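Local coordinates for protein BCAM1869 (Burkholderia cenocepacia, PDB 4O2H), which is an RsaM homologue of still undefined molecular mechanism that probably acts as a transcriptional regulator in quorum sensing and associates with itself, at residues Gly19-Ser24 against Arg97-Ala102; Gly59-His64 against Val76-Tyr81. One frame throughout, in Å; residues are numbered along the deposited sequence.

Overall arrangement
Contact 2 lies in the buried core of the fold, an antiparallel hairpin pair in the four-stranded sheet, with nearly every touching residue buried. Contact 1, about 16 Å away between centres, is partly buried and parallel, and joins a strand near the start of the chain to 100-103. The two meet through 89-98, which neighbours 74-83: a salt bridge between Arg-97 and Glu-62 and the probable hydrogen bond from Gly-77 N to Arg-97 O link them. Tryptophans over backbone and methyl groups dominate contact 2, whereas contact 1 mixes aliphatic packing with a charged arginine. Both reach the second subunit.

Contact 1 (Gly19-Ser24 against Arg97-Ala102); sequences GYVRLS and RSNVMA
Tyr-20 and Met-101, a selenomethionine, meet at the roots of their side chains, CB to CB at 3.6 Å, and cross obliquely. The tyrosine ring then runs on past the backbone of Val-100, its CD1 lying 3.6 Å from Val-100 O. Met-101 runs alongside Arg-22, pointing the same way: a chi1 of 175° sets its CG anti to the backbone N and brings it to Arg-22 NE and NH1, while its CB sits over one face of the guanidinium, offset toward the rim. Arginine suits this place because its flat head can lie against Met-101, Arg-22 NH1 4.0 Å from Met-101 CG, while NE and NH2 reach Asp-109 and Asp-18 in salt bridges, which should limit the rotation of the group. The other face carries Val-21, Leu-23, Val-100 and Ala-102. Leu-23 CD1 approaches Val-100 CG1 at 4.2 Å, the side chains at about a right angle, and Val-21 CG2 lies 3.8 Å from ND2 of Asn-99, the residue just before the strand. That buried amide is satisfied at both ends, OD1 accepting from Thr-75 N and ND2 donating to Tyr-73 O.

Val-21 N gives Asn-99 O a nearly straight 2.7 Å bond, and Val-21 O accepts from Met-101 N at 3.1 Å. Ser-98 OG takes the N-H of Val-100 in an ST turn.

The chain thus passes from the edge strand 89-98 of the antiparallel sheet into a separate two-stranded parallel sheet. Tyr-20 and Asn-99 pack on Pro-42 of the second subunit. Val-21 and Asn-99 touch Val-74 of strand 74-83, Leu-23 packs on Leu-28 of helix 25-29, and Val-100 and Met-101 meet Thr-115 of helix 112-125.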
loop_
_atom_site.group_PDB
_atom_site.type_symbol
_atom_site.label_atom_id
_atom_site.label_comp_id
_atom_site.label_asym_id
_atom_site.label_seq_id
_atom_site.Cartn_x
_atom_site.Cartn_y
_atom_site.Cartn_z
ATOM N N GLY A 19 5.099 17.525 6.875
ATOM C CA GLY A 19 4.715 16.449 5.949
ATOM C C GLY A 19 3.236 16.243 5.654
ATOM O O GLY A 19 2.895 15.376 4.851
ATOM N N TYR A 20 2.342 17.017 6.280
ATOM C CA TYR A 20 0.902 16.899 6.011
ATOM C C TYR A 20 0.409 17.985 5.104
ATOM O O TYR A 20 0.872 19.118 5.218
ATOM C CB TYR A 20 0.084 16.947 7.306
ATOM C CG TYR A 20 0.354 15.791 8.237
ATOM C CD1 TYR A 20 -0.293 14.569 8.070
ATOM C CD2 TYR A 20 1.238 15.925 9.310
ATOM C CE1 TYR A 20 -0.104 13.519 8.970
ATOM C CE2 TYR A 20 1.495 14.853 10.173
ATOM C CZ TYR A 20 0.809 13.655 10.001
ATOM O OH TYR A 20 1.018 12.599 10.843
ATOM N N VAL A 21 -0.527 17.630 4.196
ATOM C CA VAL A 21 -1.296 18.529 3.310
ATOM C C VAL A 21 -2.511 18.963 4.128
ATOM O O VAL A 21 -3.322 18.109 4.481
ATOM C CB VAL A 21 -1.705 17.845 1.957
ATOM C CG1 VAL A 21 -2.670 18.735 1.147
ATOM C CG2 VAL A 21 -0.465 17.499 1.131
ATOM N N ARG A 22 -2.622 20.247 4.476
ATOM C CA ARG A 22 -3.711 20.728 5.334
ATOM C C ARG A 22 -4.911 21.157 4.535
ATOM O O ARG A 22 -4.808 21.983 3.629
ATOM C CB ARG A 22 -3.243 21.822 6.278
ATOM C CG ARG A 22 -2.417 21.215 7.406
ATOM C CD ARG A 22 -1.827 22.196 8.413
ATOM N NE ARG A 22 -1.424 21.433 9.594
ATOM C CZ ARG A 22 -0.312 20.702 9.683
ATOM N NH1 ARG A 22 -0.069 19.985 10.766
ATOM N NH2 ARG A 22 0.557 20.677 8.683
ATOM N N LEU A 23 -6.052 20.511 4.829
ATOM C CA LEU A 23 -7.299 20.698 4.095
ATOM C C LEU A 23 -8.468 20.849 5.039
ATOM O O LEU A 23 -8.587 20.092 6.008
ATOM C CB LEU A 23 -7.538 19.478 3.165
ATOM C CG LEU A 23 -6.525 19.174 2.064
ATOM C CD1 LEU A 23 -6.793 17.827 1.460
ATOM C CD2 LEU A 23 -6.544 20.251 0.978
ATOM N N SER A 24 -9.363 21.791 4.724
ATOM C CA SER A 24 -10.580 22.019 5.506
ATOM C C SER A 24 -11.567 20.872 5.336
ATOM O O SER A 24 -11.494 20.112 4.371
ATOM C CB SER A 24 -11.254 23.324 5.092
ATOM O OG SER A 24 -11.818 23.182 3.800
ATOM N N ARG A 97 -4.718 5.649 6.322
ATOM C CA ARG A 97 -3.397 6.231 6.288
ATOM C C ARG A 97 -3.344 7.214 5.131
ATOM O O ARG A 97 -3.755 6.875 4.029
ATOM C CB ARG A 97 -2.309 5.153 6.184
ATOM C CG ARG A 97 -0.883 5.703 6.354
ATOM C CD ARG A 97 -0.156 5.957 5.033
ATOM N NE ARG A 97 -0.006 4.699 4.313
ATOM C CZ ARG A 97 -0.473 4.448 3.096
ATOM N NH1 ARG A 97 -1.046 5.424 2.374
ATOM N NH2 ARG A 97 -0.311 3.248 2.559
ATOM N N SER A 98 -2.837 8.439 5.387
ATOM C CA SER A 98 -2.718 9.486 4.376
ATOM C C SER A 98 -1.639 10.482 4.727
ATOM O O SER A 98 -1.023 10.378 5.786
ATOM C CB SER A 98 -4.048 10.229 4.203
ATOM O OG SER A 98 -4.301 11.031 5.344
ATOM N N ASN A 99 -1.445 11.480 3.839
ATOM C CA ASN A 99 -0.528 12.604 4.032
ATOM C C ASN A 99 -1.354 13.849 4.319
ATOM O O ASN A 99 -0.900 14.967 4.085
ATOM C CB ASN A 99 0.398 12.793 2.812
ATOM C CG ASN A 99 -0.286 13.235 1.543
ATOM O OD1 ASN A 99 -1.471 12.988 1.306
ATOM N ND2 ASN A 99 0.489 13.844 0.660
ATOM N N VAL A 100 -2.593 13.647 4.787
ATOM C CA VAL A 100 -3.530 14.730 5.093
ATOM C C VAL A 100 -3.681 14.971 6.586
ATOM O O VAL A 100 -3.799 14.040 7.369
ATOM C CB VAL A 100 -4.937 14.492 4.465
ATOM C CG1 VAL A 100 -5.960 15.573 4.887
ATOM C CG2 VAL A 100 -4.861 14.383 2.938
HETATM N N MSE A 101 -3.778 16.250 6.948
HETATM C CA MSE A 101 -4.185 16.723 8.264
HETATM C C MSE A 101 -5.381 17.633 8.049
HETATM O O MSE A 101 -5.272 18.658 7.359
HETATM C CB MSE A 101 -3.042 17.423 9.036
HETATM C CG MSE A 101 -3.493 18.012 10.344
HETATM SE SE MSE A 101 -4.238 16.699 11.564
HETATM C CE MSE A 101 -2.628 15.891 12.181
ATOM N N ALA A 102 -6.542 17.236 8.606
ATOM C CA ALA A 102 -7.739 18.061 8.518
ATOM C C ALA A 102 -7.688 19.179 9.543
ATOM O O ALA A 102 -7.305 18.977 10.701
ATOM C CB ALA A 102 -8.994 17.227 8.701
#

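Contact 2 (Gly59-His64 against Val76-Tyr81); sequences GYTEWH and VGWDWY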
loop_
_atom_site.group_PDB
_atom_site.type_symbol
_atom_site.label_atom_id
_atom_site.label_comp_id
_atom_site.label_asym_id
_atom_site.label_seq_id
_atom_site.Cartn_x
_atom_site.Cartn_y
_atom_site.Cartn_z
ATOM N N GLY A 59 -7.505 -7.077 2.348
ATOM C CA GLY A 59 -6.355 -6.550 1.638
ATOM C C GLY A 59 -6.139 -5.085 1.864
ATOM O O GLY A 59 -6.758 -4.470 2.739
ATOM N N TYR A 60 -5.287 -4.536 1.012
ATOM C CA TYR A 60 -4.864 -3.158 0.976
ATOM C C TYR A 60 -5.431 -2.481 -0.278
ATOM O O TYR A 60 -5.832 -3.136 -1.248
ATOM C CB TYR A 60 -3.310 -3.083 1.003
ATOM C CG TYR A 60 -2.664 -3.341 -0.346
ATOM C CD1 TYR A 60 -2.492 -2.310 -1.270
ATOM C CD2 TYR A 60 -2.256 -4.625 -0.717
ATOM C CE1 TYR A 60 -1.951 -2.549 -2.534
ATOM C CE2 TYR A 60 -1.672 -4.867 -1.966
ATOM C CZ TYR A 60 -1.560 -3.830 -2.883
ATOM O OH TYR A 60 -1.029 -4.041 -4.133
ATOM N N THR A 61 -5.458 -1.162 -0.231
ATOM C CA THR A 61 -5.814 -0.298 -1.344
ATOM C C THR A 61 -5.092 1.030 -1.127
ATOM O O THR A 61 -4.870 1.427 0.009
ATOM C CB THR A 61 -7.309 -0.191 -1.564
ATOM O OG1 THR A 61 -7.518 0.524 -2.783
ATOM C CG2 THR A 61 -8.036 0.445 -0.389
ATOM N N GLU A 62 -4.636 1.616 -2.240
ATOM C CA GLU A 62 -3.904 2.867 -2.384
ATOM C C GLU A 62 -4.602 3.766 -3.404
ATOM O O GLU A 62 -4.913 3.319 -4.498
ATOM C CB GLU A 62 -2.436 2.612 -2.803
ATOM C CG GLU A 62 -1.589 2.049 -1.673
ATOM C CD GLU A 62 -1.568 2.842 -0.371
ATOM O OE1 GLU A 62 -1.849 4.067 -0.361
ATOM O OE2 GLU A 62 -1.211 2.217 0.648
ATOM N N TRP A 63 -4.882 5.014 -3.001
ATOM C CA TRP A 63 -5.604 6.030 -3.762
ATOM C C TRP A 63 -4.795 7.327 -3.730
ATOM O O TRP A 63 -3.955 7.517 -2.846
ATOM C CB TRP A 63 -7.035 6.239 -3.157
ATOM C CG TRP A 63 -7.985 5.072 -3.378
ATOM C CD1 TRP A 63 -7.775 3.764 -3.046
ATOM C CD2 TRP A 63 -9.228 5.110 -4.101
ATOM N NE1 TRP A 63 -8.815 2.987 -3.492
ATOM C CE2 TRP A 63 -9.730 3.792 -4.139
ATOM C CE3 TRP A 63 -9.993 6.146 -4.674
ATOM C CZ2 TRP A 63 -10.984 3.478 -4.699
ATOM C CZ3 TRP A 63 -11.221 5.833 -5.269
ATOM C CH2 TRP A 63 -11.691 4.511 -5.302
ATOM N N HIS A 64 -4.975 8.181 -4.732
ATOM C CA HIS A 64 -4.210 9.427 -4.747
ATOM C C HIS A 64 -4.950 10.526 -5.516
ATOM O O HIS A 64 -5.889 10.272 -6.273
ATOM C CB HIS A 64 -2.740 9.219 -5.267
ATOM C CG HIS A 64 -2.547 9.016 -6.755
ATOM N ND1 HIS A 64 -1.270 8.796 -7.293
ATOM C CD2 HIS A 64 -3.452 8.991 -7.773
ATOM C CE1 HIS A 64 -1.446 8.636 -8.599
ATOM N NE2 HIS A 64 -2.738 8.755 -8.942
ATOM N N VAL A 76 -3.839 8.350 0.057
ATOM C CA VAL A 76 -4.792 7.788 0.998
ATOM C C VAL A 76 -4.808 6.291 0.756
ATOM O O VAL A 76 -5.080 5.832 -0.370
ATOM C CB VAL A 76 -6.218 8.421 0.860
ATOM C CG1 VAL A 76 -7.190 7.864 1.917
ATOM C CG2 VAL A 76 -6.167 9.963 0.908
ATOM N N GLY A 77 -4.489 5.554 1.807
ATOM C CA GLY A 77 -4.467 4.100 1.773
ATOM C C GLY A 77 -5.092 3.517 3.009
ATOM O O GLY A 77 -5.186 4.175 4.037
ATOM N N TRP A 78 -5.599 2.316 2.891
ATOM C CA TRP A 78 -6.238 1.647 4.012
ATOM C C TRP A 78 -6.315 0.156 3.744
ATOM O O TRP A 78 -6.147 -0.307 2.598
ATOM C CB TRP A 78 -7.664 2.229 4.283
ATOM C CG TRP A 78 -8.651 1.998 3.160
ATOM C CD1 TRP A 78 -9.624 1.029 3.107
ATOM C CD2 TRP A 78 -8.868 2.847 2.012
ATOM N NE1 TRP A 78 -10.397 1.196 1.986
ATOM C CE2 TRP A 78 -9.962 2.305 1.293
ATOM C CE3 TRP A 78 -8.212 3.985 1.497
ATOM C CZ2 TRP A 78 -10.405 2.853 0.077
ATOM C CZ3 TRP A 78 -8.628 4.503 0.283
ATOM C CH2 TRP A 78 -9.731 3.959 -0.403
ATOM N N ASP A 79 -6.593 -0.586 4.816
ATOM C CA ASP A 79 -6.898 -2.016 4.801
ATOM C C ASP A 79 -8.393 -2.185 4.770
ATOM O O ASP A 79 -9.139 -1.422 5.414
ATOM C CB ASP A 79 -6.292 -2.752 6.013
ATOM C CG ASP A 79 -4.782 -2.885 5.988
ATOM O OD1 ASP A 79 -4.170 -2.608 4.924
ATOM O OD2 ASP A 79 -4.211 -3.284 7.015
ATOM N N TRP A 80 -8.847 -3.167 3.987
ATOM C CA TRP A 80 -10.284 -3.455 3.857
ATOM C C TRP A 80 -10.548 -4.950 4.036
ATOM O O TRP A 80 -9.637 -5.748 3.987
ATOM C CB TRP A 80 -10.827 -2.975 2.492
ATOM C CG TRP A 80 -10.065 -3.584 1.345
ATOM C CD1 TRP A 80 -8.980 -3.050 0.715
ATOM C CD2 TRP A 80 -10.243 -4.904 0.792
ATOM N NE1 TRP A 80 -8.476 -3.943 -0.197
ATOM C CE2 TRP A 80 -9.228 -5.094 -0.166
ATOM C CE3 TRP A 80 -11.183 -5.942 1.000
ATOM C CZ2 TRP A 80 -9.093 -6.290 -0.887
ATOM C CZ3 TRP A 80 -11.050 -7.123 0.285
ATOM C CH2 TRP A 80 -10.022 -7.288 -0.651
ATOM N N TYR A 81 -11.798 -5.312 4.221
ATOM C CA TYR A 81 -12.239 -6.684 4.246
ATOM C C TYR A 81 -13.595 -6.731 3.610
ATOM O O TYR A 81 -14.356 -5.753 3.635
ATOM C CB TYR A 81 -12.192 -7.383 5.629
ATOM C CG TYR A 81 -13.108 -6.858 6.712
ATOM C CD1 TYR A 81 -14.396 -7.358 6.864
ATOM C CD2 TYR A 81 -12.651 -5.935 7.652
ATOM C CE1 TYR A 81 -15.237 -6.899 7.877
ATOM C CE2 TYR A 81 -13.477 -5.479 8.681
ATOM C CZ TYR A 81 -14.771 -5.965 8.787
ATOM O OH TYR A 81 -15.586 -5.536 9.804
#
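Val-76 pairs with Trp-63 through two backbone bonds. At Gly-77 the lack of a side chain makes room for the carboxylate of Glu-62, whose OE1 comes to 3.4 Å from Gly-77 CA; its OE2 forms a salt bridge with Arg-97 NH2. Trp-78 receives Thr-61 CG2 over the centre of its ring, a CH-pi contact 3.4 Å from the five-membered centroid. Its six-membered end meets Trp-63 with planes at 35° and Trp-78 CH2 over one face of Trp-63, toward the rim. Because Thr-61 OG1 is anti to the backbone N (chi1 -172°), it can accept a bent bond (132°) from Trp-63 NE1 in that ring's plane while its methyl meets Trp-78; OG1 is also hydrogen-bonded to Ser-38 OG and Ala-37 O. Strands 55-65 and 74-83 form a beta hairpin, the central strands of the antiparallel sheet, its tryptophan-rich side covered by helices 112-125 and 128-138. Asp-79 brings OD1 to 4.0 Å from Tyr-60 CB. Trp-80 lies over the backbone of Gly-59, with Gly-59 N above its ring centre; glycine suits this place because a CB would run into the indole, whose NE1 donates at 3.0 Å to Tyr-60 O from above the carbonyl plane.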